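Side-chain contacts in glycosyl hydrolase (Streptomyces cattleya, PDB 7LR8), which probably hydrolyses the beta-1,4 bond between mannose and N-acetylglucosamine in N-glycan core fragments, as a retaining glycosidase of family GH5: residues Asp43-Leu48 against Arg87-Asn92; Thr67-Arg72 against Gln128-Arg133; Arg72-Leu77 against Ala136-Asp141; Ala153-Ser158 against Asp199-Leu204; Ala291-Asp294 against Gly300-Trp303. The protein carries 1 engineered substitution. All coordinates share one frame; numbering follows the deposited sequence.

Interaction 1: Asp43-Leu48 against Arg87-Asn92; sequences DSVAAL and RGLDVN
Arg87 reaches over to helix 35-46 and meets Asp43 and Ala46 at different points along its side chain. Toward the guanidinium, its NE donates to Asp43 OD1 over 2.7 Å, with an N-H...O angle of 155°, in a salt bridge. The acceptor lies near the guanidinium plane, at the edge, but the nitrogen comes to OD1 from above the carboxylate plane, 41° out of it. A water donates to Asp43 OD2 and accepts from Arg87 NH2, closing a second link between the two charged groups. Nearer the backbone, Ala46 CB sits 4.2 Å from Arg87 CB and 3.8 Å from Arg87 O. In this (beta/alpha)8 barrel the contact joins helix 35-46 to the turn between helix 71-86 and strand 90-94: Gly88, with positive phi, is the C-prime residue of the Schellman motif that ends helix 71-86. Just beyond the turn, Leu89 points back toward helix 35-46, and its CD1 lies 4.1 Å from Val45 CG1. Val45 places that methyl anti to its own backbone N (chi1 167°). Leu89 also packs on Val53 and Ala84, beneath the solvent-facing ion pair, while Arg87 NH1 donates to Ala83 O.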
# COMPACT_ATOMS: atom_id res chain seq x y z
N ASP B 43 -26.07 -11.20 10.65
CA ASP B 43 -27.45 -11.32 11.11
C ASP B 43 -28.39 -10.51 10.23
O ASP B 43 -29.47 -10.98 9.85
CB ASP B 43 -27.58 -10.85 12.56
CG ASP B 43 -27.11 -11.86 13.55
OD1 ASP B 43 -26.90 -13.04 13.18
OD2 ASP B 43 -26.96 -11.47 14.72
N SER B 44 -28.00 -9.28 9.91
CA SER B 44 -28.90 -8.42 9.15
C SER B 44 -29.01 -8.88 7.70
O SER B 44 -30.01 -8.60 7.04
CB SER B 44 -28.44 -6.95 9.23
OG SER B 44 -27.20 -6.74 8.58
N VAL B 45 -27.99 -9.58 7.21
CA VAL B 45 -28.02 -10.13 5.86
C VAL B 45 -28.92 -11.36 5.80
O VAL B 45 -29.75 -11.50 4.89
CB VAL B 45 -26.58 -10.46 5.40
CG1 VAL B 45 -26.59 -11.32 4.15
CG2 VAL B 45 -25.79 -9.16 5.20
N ALA B 46 -28.77 -12.25 6.78
CA ALA B 46 -29.61 -13.45 6.83
C ALA B 46 -31.09 -13.12 6.99
O ALA B 46 -31.95 -13.84 6.48
CB ALA B 46 -29.14 -14.36 7.97
N ALA B 47 -31.40 -12.01 7.67
CA ALA B 47 -32.79 -11.60 7.85
C ALA B 47 -33.47 -11.30 6.51
O ALA B 47 -34.70 -11.41 6.41
CB ALA B 47 -32.86 -10.37 8.76
N LEU B 48 -32.70 -10.92 5.50
CA LEU B 48 -33.24 -10.65 4.18
C LEU B 48 -33.35 -11.89 3.30
O LEU B 48 -33.85 -11.80 2.18
CB LEU B 48 -32.40 -9.59 3.47
CG LEU B 48 -32.42 -8.25 4.21
CD1 LEU B 48 -31.51 -7.24 3.51
CD2 LEU B 48 -33.85 -7.71 4.33
N ARG B 87 -25.20 -18.88 9.98
CA ARG B 87 -26.36 -18.12 9.55
C ARG B 87 -26.87 -18.58 8.19
O ARG B 87 -27.70 -17.89 7.59
CB ARG B 87 -26.01 -16.63 9.53
CG ARG B 87 -25.85 -16.08 10.95
CD ARG B 87 -24.84 -14.94 11.11
NE ARG B 87 -24.79 -14.59 12.53
CZ ARG B 87 -24.03 -15.20 13.42
NH1 ARG B 87 -23.20 -16.16 13.04
NH2 ARG B 87 -24.08 -14.84 14.70
N GLY B 88 -26.41 -19.73 7.72
CA GLY B 88 -26.89 -20.26 6.45
C GLY B 88 -26.35 -19.53 5.25
O GLY B 88 -27.00 -19.52 4.20
N LEU B 89 -25.18 -18.91 5.37
CA LEU B 89 -24.55 -18.17 4.28
C LEU B 89 -23.30 -18.93 3.85
O LEU B 89 -22.35 -19.06 4.64
CB LEU B 89 -24.22 -16.74 4.70
CG LEU B 89 -25.40 -15.95 5.24
CD1 LEU B 89 -24.91 -14.67 5.92
CD2 LEU B 89 -26.37 -15.62 4.11
N ASP B 90 -23.31 -19.46 2.64
CA ASP B 90 -22.09 -19.98 2.04
C ASP B 90 -21.17 -18.82 1.64
O ASP B 90 -21.61 -17.68 1.50
CB ASP B 90 -22.44 -20.83 0.82
CG ASP B 90 -23.30 -22.02 1.18
OD1 ASP B 90 -23.05 -22.63 2.24
OD2 ASP B 90 -24.24 -22.36 0.42
N VAL B 91 -19.88 -19.11 1.47
CA VAL B 91 -18.87 -18.06 1.34
C VAL B 91 -18.03 -18.28 0.09
O VAL B 91 -17.40 -19.34 -0.07
CB VAL B 91 -17.96 -17.99 2.58
CG1 VAL B 91 -16.81 -16.97 2.34
CG2 VAL B 91 -18.78 -17.61 3.80
N ASN B 92 -17.98 -17.27 -0.78
CA ASN B 92 -16.98 -17.18 -1.83
C ASN B 92 -15.93 -16.16 -1.39
O ASN B 92 -16.28 -15.07 -0.94
CB ASN B 92 -17.60 -16.75 -3.16
CG ASN B 92 -16.58 -16.14 -4.12
OD1 ASN B 92 -16.20 -14.98 -3.98
ND2 ASN B 92 -16.12 -16.94 -5.07
O HOH W 1 -25.24 -12.45 16.22

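Interaction 2: Thr67-Arg72 against Gln128-Arg133; sequences TLIRPR and QAEYLR. With EDO (1,2-ethanediol), chain H; SO4 (sulfate ion), chain K.
Ile69 sets CG1 anti to its carbonyl carbon (chi1 -59°), and a nearly straight second torsion of 164° then carries CD1 onto the flank of helix 122-139. This methyl does the touching: it lies 3.6 Å from Tyr131 CA, 4.2 Å from Tyr131 CB and 4.0 Å from Glu130 CG. It therefore rests on the helix backbone and the root of the tyrosine, while the phenol runs on past it and its OH is hydrogen-bonded to Gly95 O. Glu130 covers one margin of the methyl with its CG, and its carboxylate turns along its own helix to Arg133. That arginine grips it side-on, NE to OE1 and NH2 to OE2 (2.7 Å), both acceptors met on the syn side but with the donors tilted out of the carboxylate plane. Residues 67-70 are the lead-in to helix 71-86 of the (beta/alpha)8 barrel, so Ile69 ties this lead-in to the next outer helix. Past it, the extended side chain of Arg72 points away and holds a sulfate, probably from the crystallisation liquor, at its guanidinium edge, NE to O1 at 2.8 Å and NH2 to O3 at 2.6 Å; Arg72 NH1 donates to Leu31 O of the second subunit. A leucine in its place would probably leave that subunit's carbonyl and the sulfate without these donors. The chemistry thus divides: the join between the two segments is apolar, resting on one methyl, whereas the charges pair within helix 122-139 or at the subunit interface.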
# COMPACT_ATOMS: atom_id res chain seq x y z
N THR B 67 6.90 -13.53 1.41
CA THR B 67 6.99 -14.82 2.07
C THR B 67 6.47 -14.77 3.51
O THR B 67 6.87 -15.57 4.35
CB THR B 67 8.41 -15.36 2.01
OG1 THR B 67 9.36 -14.46 2.61
CG2 THR B 67 8.81 -15.68 0.57
N LEU B 68 5.52 -13.87 3.78
CA LEU B 68 4.79 -13.89 5.04
C LEU B 68 3.30 -13.77 4.73
O LEU B 68 2.82 -12.69 4.40
CB LEU B 68 5.25 -12.77 5.97
CG LEU B 68 4.38 -12.58 7.22
CD1 LEU B 68 4.28 -13.85 8.04
CD2 LEU B 68 4.94 -11.46 8.07
N ILE B 69 2.59 -14.89 4.81
CA ILE B 69 1.13 -14.92 4.80
C ILE B 69 0.71 -15.06 6.26
O ILE B 69 0.97 -16.09 6.90
CB ILE B 69 0.60 -16.07 3.94
CG1 ILE B 69 1.11 -15.92 2.51
CG2 ILE B 69 -0.93 -16.11 3.98
CD1 ILE B 69 0.96 -17.20 1.68
N ARG B 70 0.09 -14.02 6.78
CA ARG B 70 -0.10 -13.92 8.22
C ARG B 70 -1.08 -14.97 8.71
O ARG B 70 -2.25 -14.97 8.29
CB ARG B 70 -0.60 -12.52 8.56
CG ARG B 70 0.50 -11.45 8.44
CD ARG B 70 -0.08 -10.06 8.73
NE ARG B 70 -0.84 -10.06 9.97
CZ ARG B 70 -2.14 -9.80 10.08
NH1 ARG B 70 -2.87 -9.50 9.01
NH2 ARG B 70 -2.72 -9.84 11.28
N PRO B 71 -0.65 -15.86 9.61
CA PRO B 71 -1.58 -16.86 10.17
C PRO B 71 -2.82 -16.24 10.80
O PRO B 71 -3.90 -16.83 10.70
CB PRO B 71 -0.71 -17.58 11.21
CG PRO B 71 0.70 -17.46 10.66
CD PRO B 71 0.73 -16.06 10.07
N ARG B 72 -2.70 -15.07 11.44
CA ARG B 72 -3.85 -14.48 12.12
C ARG B 72 -4.91 -14.01 11.12
O ARG B 72 -6.11 -14.09 11.40
CB ARG B 72 -3.40 -13.31 12.99
CG ARG B 72 -4.53 -12.66 13.82
CD ARG B 72 -4.04 -11.32 14.37
NE ARG B 72 -4.90 -10.82 15.43
CZ ARG B 72 -4.81 -9.61 15.97
NH1 ARG B 72 -3.89 -8.76 15.53
NH2 ARG B 72 -5.64 -9.25 16.93
N GLN B 128 1.63 -15.00 -5.28
CA GLN B 128 0.16 -14.97 -5.40
C GLN B 128 -0.42 -16.38 -5.35
O GLN B 128 -1.45 -16.61 -4.70
CB GLN B 128 -0.27 -14.31 -6.70
CG GLN B 128 0.09 -12.85 -6.85
CD GLN B 128 0.03 -12.44 -8.29
OE1 GLN B 128 0.21 -13.27 -9.18
NE2 GLN B 128 -0.25 -11.16 -8.54
N ALA B 129 0.23 -17.33 -6.04
CA ALA B 129 -0.25 -18.71 -6.06
C ALA B 129 -0.23 -19.31 -4.66
O ALA B 129 -1.17 -20.01 -4.27
CB ALA B 129 0.59 -19.54 -7.03
N GLU B 130 0.84 -19.06 -3.90
CA GLU B 130 0.92 -19.63 -2.55
C GLU B 130 -0.12 -19.01 -1.63
O GLU B 130 -0.70 -19.70 -0.78
CB GLU B 130 2.33 -19.44 -1.99
CG GLU B 130 2.58 -20.06 -0.60
CD GLU B 130 2.22 -21.56 -0.49
OE1 GLU B 130 2.05 -22.28 -1.50
OE2 GLU B 130 2.09 -22.01 0.66
N TYR B 131 -0.38 -17.71 -1.80
CA TYR B 131 -1.42 -17.02 -1.05
C TYR B 131 -2.80 -17.62 -1.32
O TYR B 131 -3.53 -17.97 -0.39
CB TYR B 131 -1.37 -15.53 -1.43
CG TYR B 131 -2.55 -14.67 -1.06
CD1 TYR B 131 -2.88 -14.41 0.26
CD2 TYR B 131 -3.33 -14.10 -2.05
CE1 TYR B 131 -3.96 -13.59 0.59
CE2 TYR B 131 -4.43 -13.28 -1.74
CZ TYR B 131 -4.74 -13.03 -0.42
OH TYR B 131 -5.80 -12.21 -0.08
N LEU B 132 -3.16 -17.79 -2.60
CA LEU B 132 -4.47 -18.34 -2.93
C LEU B 132 -4.60 -19.79 -2.47
O LEU B 132 -5.64 -20.18 -1.92
CB LEU B 132 -4.73 -18.25 -4.44
CG LEU B 132 -4.89 -16.87 -5.07
CD1 LEU B 132 -5.08 -17.04 -6.57
CD2 LEU B 132 -6.06 -16.13 -4.45
N ARG B 133 -3.55 -20.59 -2.68
CA ARG B 133 -3.56 -21.96 -2.19
C ARG B 133 -3.74 -22.01 -0.67
O ARG B 133 -4.47 -22.86 -0.15
CB ARG B 133 -2.25 -22.65 -2.58
CG ARG B 133 -2.28 -24.17 -2.42
CD ARG B 133 -0.88 -24.77 -2.29
NE ARG B 133 -0.19 -24.22 -1.13
CZ ARG B 133 -0.37 -24.63 0.12
NH1 ARG B 133 -1.21 -25.63 0.39
NH2 ARG B 133 0.29 -24.03 1.10
C1 EDO H . 10.61 -18.24 2.61
O1 EDO H . 9.97 -19.11 1.68
C2 EDO H . 9.58 -17.96 3.66
O2 EDO H . 8.40 -18.06 2.87
S SO4 K . -8.07 -11.91 16.56
O1 SO4 K . -6.92 -12.62 16.01
O2 SO4 K . -8.86 -12.83 17.37
O3 SO4 K . -7.62 -10.80 17.39
O4 SO4 K . -8.90 -11.40 15.48

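Interaction 3: Arg72-Leu77 against Ala136-Asp141; sequences RAVEQL and AAALAD. With SO4 (sulfate ion), chain K.
Val74 and Leu77, about one turn apart on helix 71-86, meet Ala138 and Leu139 of helix 122-139. Ahead of them in sequence, Arg72 turns to the other flank of its helix, where it shares a sulfate, probably from the crystallisation liquor, with Gln76. Val74 places CG1 anti to its backbone N (chi1 172°), and this methyl presses on Ala138 CB at 3.4 Å, tighter than usual van der Waals contact. The helices come near each other here, with 7.2 Å between Val74 CA and Ala138 CA. Next along, Gln76 extends beyond CG and donates from NE2 to sulfate O4 over 3.0 Å, one turn on from Arg72. A serine replacing Arg72 would probably cost the sulfate its two arginine donors and leave the Gln76 amide to hold it less firmly. Leu77 points toward Leu139, and the two side chains cross at about a right angle: Leu139 CD1 lies 3.9 Å from Leu77 CD2 and 4.1 Å from Leu77 CG. Both leucines also touch Val93 of strand 90-94, and Leu139 reaches Phe145 of strand 145-152. Two helices following successive strands, packed side by side with their leucines turned in onto the parallel strands, belong to the outer layer of a (beta/alpha)8 barrel, the fold of GH5 enzymes.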
# COMPACT_ATOMS: atom_id res chain seq x y z
N ARG B 72 -2.70 -15.07 11.44
CA ARG B 72 -3.85 -14.48 12.12
C ARG B 72 -4.91 -14.01 11.12
O ARG B 72 -6.11 -14.09 11.40
CB ARG B 72 -3.40 -13.31 12.99
CG ARG B 72 -4.53 -12.66 13.82
CD ARG B 72 -4.04 -11.32 14.37
NE ARG B 72 -4.90 -10.82 15.43
CZ ARG B 72 -4.81 -9.61 15.97
NH1 ARG B 72 -3.89 -8.76 15.53
NH2 ARG B 72 -5.64 -9.25 16.93
N ALA B 73 -4.48 -13.47 9.98
CA ALA B 73 -5.42 -13.05 8.96
C ALA B 73 -6.18 -14.24 8.41
O ALA B 73 -7.41 -14.17 8.20
CB ALA B 73 -4.68 -12.31 7.84
N VAL B 74 -5.47 -15.34 8.17
CA VAL B 74 -6.10 -16.57 7.72
C VAL B 74 -7.13 -17.05 8.73
O VAL B 74 -8.24 -17.44 8.36
CB VAL B 74 -5.01 -17.63 7.45
CG1 VAL B 74 -5.63 -18.98 7.17
CG2 VAL B 74 -4.08 -17.17 6.30
N GLU B 75 -6.80 -17.00 10.02
CA GLU B 75 -7.73 -17.46 11.04
C GLU B 75 -8.93 -16.52 11.20
O GLU B 75 -10.04 -16.97 11.51
CB GLU B 75 -6.98 -17.63 12.36
CG GLU B 75 -5.95 -18.78 12.28
CD GLU B 75 -5.03 -18.89 13.47
OE1 GLU B 75 -5.29 -18.24 14.50
OE2 GLU B 75 -4.03 -19.64 13.37
N GLN B 76 -8.73 -15.21 11.01
CA GLN B 76 -9.87 -14.28 11.02
C GLN B 76 -10.81 -14.57 9.86
O GLN B 76 -12.03 -14.57 10.02
CB GLN B 76 -9.37 -12.83 10.97
CG GLN B 76 -8.63 -12.38 12.24
CD GLN B 76 -7.78 -11.13 12.00
OE1 GLN B 76 -7.54 -10.75 10.85
NE2 GLN B 76 -7.34 -10.49 13.08
N LEU B 77 -10.25 -14.87 8.68
CA LEU B 77 -11.07 -15.23 7.54
C LEU B 77 -11.86 -16.51 7.80
O LEU B 77 -13.04 -16.61 7.42
CB LEU B 77 -10.19 -15.38 6.29
CG LEU B 77 -10.89 -15.77 4.99
CD1 LEU B 77 -11.94 -14.72 4.58
CD2 LEU B 77 -9.88 -15.99 3.88
N ALA B 136 -7.40 -21.14 0.31
CA ALA B 136 -8.28 -22.24 -0.05
C ALA B 136 -8.08 -23.43 0.87
O ALA B 136 -9.06 -24.04 1.31
CB ALA B 136 -8.07 -22.63 -1.51
N ALA B 137 -6.82 -23.80 1.16
CA ALA B 137 -6.58 -24.95 2.02
C ALA B 137 -7.12 -24.71 3.43
O ALA B 137 -7.62 -25.64 4.09
CB ALA B 137 -5.08 -25.27 2.06
N ALA B 138 -7.00 -23.47 3.93
CA ALA B 138 -7.44 -23.16 5.28
C ALA B 138 -8.95 -23.20 5.42
O ALA B 138 -9.46 -23.39 6.53
CB ALA B 138 -6.94 -21.77 5.68
N LEU B 139 -9.67 -23.03 4.32
CA LEU B 139 -11.13 -23.02 4.34
C LEU B 139 -11.73 -24.32 3.81
O LEU B 139 -12.96 -24.48 3.88
CB LEU B 139 -11.64 -21.82 3.54
CG LEU B 139 -11.23 -20.45 4.07
CD1 LEU B 139 -11.81 -19.36 3.20
CD2 LEU B 139 -11.66 -20.25 5.53
N ALA B 140 -10.90 -25.27 3.38
CA ALA B 140 -11.41 -26.45 2.69
C ALA B 140 -12.27 -27.33 3.59
O ALA B 140 -13.18 -28.02 3.09
CB ALA B 140 -10.24 -27.26 2.11
N ASP B 141 -12.01 -27.33 4.90
CA ASP B 141 -12.78 -28.15 5.83
C ASP B 141 -14.11 -27.51 6.22
O ASP B 141 -14.85 -28.11 7.01
CB ASP B 141 -11.96 -28.49 7.09
CG ASP B 141 -11.57 -27.26 7.91
OD1 ASP B 141 -11.65 -26.12 7.40
OD2 ASP B 141 -11.14 -27.44 9.08
S SO4 K . -8.07 -11.91 16.56
O1 SO4 K . -6.92 -12.62 16.01
O2 SO4 K . -8.86 -12.83 17.37
O3 SO4 K . -7.62 -10.80 17.39
O4 SO4 K . -8.90 -11.40 15.48

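Interaction 4: Ala153-Ser158 against Asp199-Leu204; sequences AINQFS and DAAWYL. Engineered in segment 153-158: Ala153 (natural residue Glu).
The flat carboxamide of Asn155 meets helix 200-203 through its nitrogen: ND2 lies 4.0 Å from Ala201 N and 4.2 Å from Ala200 CB. Another amide of the 153-158 segment has a different neighbour, for Gln156 NE2 stands 3.1 Å above the ring plane of Phe157, over its centre, while Gln156 OE1 accepts from Trp113 NE1 of the second subunit. In Asn155, CG lies between the backbone N and the carbonyl carbon (chi1 65°), the crowded position, which turns the amide toward residues 200 and 201. The backbone of Asn155 is gripped as well. Its O accepts from Ser158 N at 3.0 Å and from Ser158 OG at 2.8 Å, the hydroxyl arriving in the carbonyl plane on a lone pair with a C=O...O angle of 138°. These bonds tie up the 3-10 turn that follows strand 145-152. The turn begins beside Ala153, an engineered substitution at an N-acetylglucosamine-binding position; the natural Glu, at the end of the fourth barrel strand, is probably one of the two catalytic glutamates, as in GH5 relatives. Both ends of the buried Asn155 amide are satisfied just beside the segments, ND2 by His207 NE2 and OD1 by Tyr198 N. Tyr198 lines the glycan pocket, consistent with Asn155 being a second-shell residue that helps to place it. The touch on Ala200 and Ala201 is accordingly one of shape, while the polar bonding of the amide runs to the chain around residue 198 and to His207.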
# COMPACT_ATOMS: atom_id res chain seq x y z
N ALA B 153 -11.97 -8.11 -10.04
CA ALA B 153 -11.68 -7.32 -11.23
C ALA B 153 -10.19 -6.99 -11.33
O ALA B 153 -9.80 -5.85 -11.56
CB ALA B 153 -12.52 -6.03 -11.25
N ILE B 154 -9.36 -8.03 -11.16
CA ILE B 154 -7.92 -7.85 -11.25
C ILE B 154 -7.52 -7.34 -12.62
O ILE B 154 -6.49 -6.67 -12.76
CB ILE B 154 -7.18 -9.16 -10.89
CG1 ILE B 154 -5.70 -8.88 -10.58
CG2 ILE B 154 -7.29 -10.18 -12.02
CD1 ILE B 154 -5.48 -8.34 -9.19
N ASN B 155 -8.34 -7.61 -13.65
CA ASN B 155 -8.06 -7.10 -14.99
C ASN B 155 -7.94 -5.58 -15.04
O ASN B 155 -7.39 -5.06 -16.01
CB ASN B 155 -9.13 -7.56 -16.00
CG ASN B 155 -10.54 -7.00 -15.72
OD1 ASN B 155 -11.02 -6.97 -14.58
ND2 ASN B 155 -11.22 -6.59 -16.78
N GLN B 156 -8.46 -4.86 -14.04
CA GLN B 156 -8.34 -3.40 -14.11
C GLN B 156 -6.90 -2.92 -13.94
O GLN B 156 -6.63 -1.76 -14.24
CB GLN B 156 -9.26 -2.73 -13.07
CG GLN B 156 -8.80 -2.86 -11.62
CD GLN B 156 -8.07 -1.64 -11.11
OE1 GLN B 156 -8.49 -0.51 -11.34
NE2 GLN B 156 -6.97 -1.87 -10.39
N PHE B 157 -5.98 -3.78 -13.51
CA PHE B 157 -4.57 -3.40 -13.46
C PHE B 157 -3.86 -3.55 -14.79
O PHE B 157 -2.69 -3.17 -14.89
CB PHE B 157 -3.83 -4.24 -12.41
CG PHE B 157 -4.20 -3.91 -10.99
CD1 PHE B 157 -3.64 -2.80 -10.36
CD2 PHE B 157 -5.08 -4.73 -10.27
CE1 PHE B 157 -3.97 -2.49 -9.05
CE2 PHE B 157 -5.42 -4.42 -8.96
CZ PHE B 157 -4.85 -3.30 -8.35
N SER B 158 -4.53 -4.11 -15.82
CA SER B 158 -3.83 -4.67 -16.96
C SER B 158 -3.74 -3.73 -18.16
O SER B 158 -3.03 -4.04 -19.12
CB SER B 158 -4.48 -6.00 -17.39
OG SER B 158 -5.71 -5.82 -18.08
N ASP B 199 -16.20 -5.14 -16.73
CA ASP B 199 -16.80 -5.24 -18.06
C ASP B 199 -15.88 -4.80 -19.20
O ASP B 199 -16.26 -4.97 -20.36
CB ASP B 199 -18.15 -4.47 -18.12
CG ASP B 199 -18.02 -2.97 -17.86
OD1 ASP B 199 -16.95 -2.37 -18.14
OD2 ASP B 199 -19.02 -2.38 -17.37
N ALA B 200 -14.68 -4.28 -18.92
CA ALA B 200 -13.69 -4.11 -19.98
C ALA B 200 -13.43 -5.43 -20.71
O ALA B 200 -13.11 -5.43 -21.90
CB ALA B 200 -12.37 -3.58 -19.42
N ALA B 201 -13.57 -6.56 -20.01
CA ALA B 201 -13.36 -7.85 -20.66
C ALA B 201 -14.35 -8.08 -21.79
O ALA B 201 -14.05 -8.82 -22.73
CB ALA B 201 -13.45 -8.98 -19.64
N TRP B 202 -15.54 -7.47 -21.73
CA TRP B 202 -16.53 -7.60 -22.79
C TRP B 202 -16.61 -6.39 -23.70
O TRP B 202 -17.08 -6.52 -24.83
CB TRP B 202 -17.93 -7.85 -22.20
CG TRP B 202 -17.90 -8.84 -21.08
CD1 TRP B 202 -17.79 -8.57 -19.74
CD2 TRP B 202 -17.96 -10.26 -21.19
NE1 TRP B 202 -17.79 -9.73 -19.02
CE2 TRP B 202 -17.89 -10.79 -19.89
CE3 TRP B 202 -18.07 -11.14 -22.27
CZ2 TRP B 202 -17.92 -12.15 -19.63
CZ3 TRP B 202 -18.10 -12.49 -22.01
CH2 TRP B 202 -18.03 -12.99 -20.71
N TYR B 203 -16.15 -5.22 -23.25
CA TYR B 203 -16.49 -3.96 -23.89
C TYR B 203 -15.32 -3.20 -24.51
O TYR B 203 -15.55 -2.36 -25.38
CB TYR B 203 -17.18 -3.02 -22.88
CG TYR B 203 -18.59 -3.39 -22.48
CD1 TYR B 203 -19.28 -4.45 -23.07
CD2 TYR B 203 -19.24 -2.66 -21.50
CE1 TYR B 203 -20.59 -4.76 -22.69
CE2 TYR B 203 -20.54 -2.95 -21.11
CZ TYR B 203 -21.21 -3.99 -21.70
OH TYR B 203 -22.51 -4.26 -21.31
N LEU B 204 -14.08 -3.47 -24.08
CA LEU B 204 -12.92 -2.65 -24.43
C LEU B 204 -12.06 -3.37 -25.46
O LEU B 204 -11.45 -4.40 -25.15
CB LEU B 204 -12.08 -2.34 -23.19
CG LEU B 204 -12.13 -0.99 -22.49
CD1 LEU B 204 -10.83 -0.78 -21.72
CD2 LEU B 204 -12.34 0.13 -23.49

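Interaction 5: Ala291-Asp294 against Gly300-Trp303; sequences AVLD and GVTW
Val301 is the residue through which strand 298-304 meets the end of helix 281-293. Gly300, ahead of it, brings the strand in without a side chain. Val301 then points toward the helix and sets CG2 anti to its carbonyl carbon, while CG1 is anti to its backbone N (chi1 177°). CG2 makes both contacts. Val292 comes to it tip to tip, with Val292 CG1 at 4.0 Å from Val301 CG2, and from the side Leu293 reaches the same methyl with CD2 at a looser 4.4 Å. The backbones stay well apart, 8.2 Å between Val292 CA and Val301 CA, so the gap is bridged by side chains. Strand 264-269, helix 281-293 and strand 298-304 form a beta-alpha-beta crossover of the (beta/alpha)8 barrel, and this contact is where its helix lies back on its second strand. Val292 and Val301 share a further neighbour there, Leu266 of the first strand, while Leu293 leans on Phe16 of strand 15-19. Thr302, next in the strand, faces the other way: its OG1 is hydrogen-bonded to His52 NE2 and to Trp265 NE1. With Trp303 the alternation returns to the side of Val301, and its indole packs on Val269 and Ala271.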
# COMPACT_ATOMS: atom_id res chain seq x y z
N ALA B 291 -35.48 -9.15 -14.60
CA ALA B 291 -34.90 -9.36 -15.92
C ALA B 291 -33.84 -10.47 -15.88
O ALA B 291 -33.79 -11.31 -16.78
CB ALA B 291 -34.29 -8.06 -16.44
N VAL B 292 -33.03 -10.51 -14.83
CA VAL B 292 -31.98 -11.53 -14.76
C VAL B 292 -32.59 -12.90 -14.52
O VAL B 292 -32.18 -13.90 -15.13
CB VAL B 292 -30.96 -11.16 -13.67
CG1 VAL B 292 -30.01 -12.33 -13.44
CG2 VAL B 292 -30.18 -9.94 -14.09
N LEU B 293 -33.59 -12.98 -13.64
CA LEU B 293 -34.19 -14.28 -13.35
C LEU B 293 -35.03 -14.81 -14.51
O LEU B 293 -35.47 -15.97 -14.45
CB LEU B 293 -35.04 -14.19 -12.08
CG LEU B 293 -34.28 -13.96 -10.76
CD1 LEU B 293 -35.25 -13.99 -9.58
CD2 LEU B 293 -33.17 -14.97 -10.56
N ASP B 294 -35.26 -14.02 -15.56
CA ASP B 294 -35.82 -14.51 -16.81
C ASP B 294 -34.74 -15.11 -17.74
O ASP B 294 -35.04 -15.43 -18.89
CB ASP B 294 -36.57 -13.38 -17.53
CG ASP B 294 -37.50 -13.88 -18.62
OD1 ASP B 294 -38.23 -14.87 -18.38
OD2 ASP B 294 -37.50 -13.25 -19.70
N GLY B 300 -26.37 -17.38 -9.75
CA GLY B 300 -26.86 -16.63 -8.63
C GLY B 300 -26.80 -15.15 -8.93
O GLY B 300 -26.23 -14.72 -9.94
N VAL B 301 -27.42 -14.38 -8.03
CA VAL B 301 -27.43 -12.92 -8.05
C VAL B 301 -26.82 -12.44 -6.75
O VAL B 301 -27.32 -12.78 -5.67
CB VAL B 301 -28.85 -12.36 -8.21
CG1 VAL B 301 -28.82 -10.83 -8.16
CG2 VAL B 301 -29.50 -12.86 -9.49
N THR B 302 -25.76 -11.64 -6.84
CA THR B 302 -25.04 -11.19 -5.65
C THR B 302 -25.00 -9.67 -5.67
O THR B 302 -24.29 -9.07 -6.49
CB THR B 302 -23.64 -11.82 -5.60
OG1 THR B 302 -23.75 -13.24 -5.82
CG2 THR B 302 -23.00 -11.57 -4.25
N TRP B 303 -25.80 -9.05 -4.81
CA TRP B 303 -25.96 -7.60 -4.82
C TRP B 303 -24.73 -6.93 -4.21
O TRP B 303 -24.17 -7.40 -3.22
CB TRP B 303 -27.22 -7.19 -4.04
CG TRP B 303 -27.64 -5.82 -4.42
CD1 TRP B 303 -27.26 -4.64 -3.83
CD2 TRP B 303 -28.49 -5.47 -5.52
NE1 TRP B 303 -27.84 -3.58 -4.49
CE2 TRP B 303 -28.59 -4.06 -5.53
CE3 TRP B 303 -29.18 -6.20 -6.49
CZ2 TRP B 303 -29.35 -3.39 -6.48
CZ3 TRP B 303 -29.92 -5.52 -7.43
CH2 TRP B 303 -30.00 -4.14 -7.42

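In the fold
Interactions 2 and 3 form one continuous seam between helices 71-86 and 122-139: their centres are 10 Å apart, they share Arg72 and the sulfate, and Ile69 CG2 touches Val74 CG2 at 4.0 Å. Interaction 1 lies where helix 71-86 turns into strand 90-94, its centre 19 Å from that of interaction 3 and its nearest atoms about 6 Å away. Interaction 5 reaches the same parallel sheet, with its centre 17 Å from that of interaction 1. Interaction 4 stands apart, 21 Å or more from the others by centres, and it alone borders the pocket: the side chain of Asn155 is about 9 Å from the bound mannose, and that of Ala200 about 8 Å from N-acetylglucosamine.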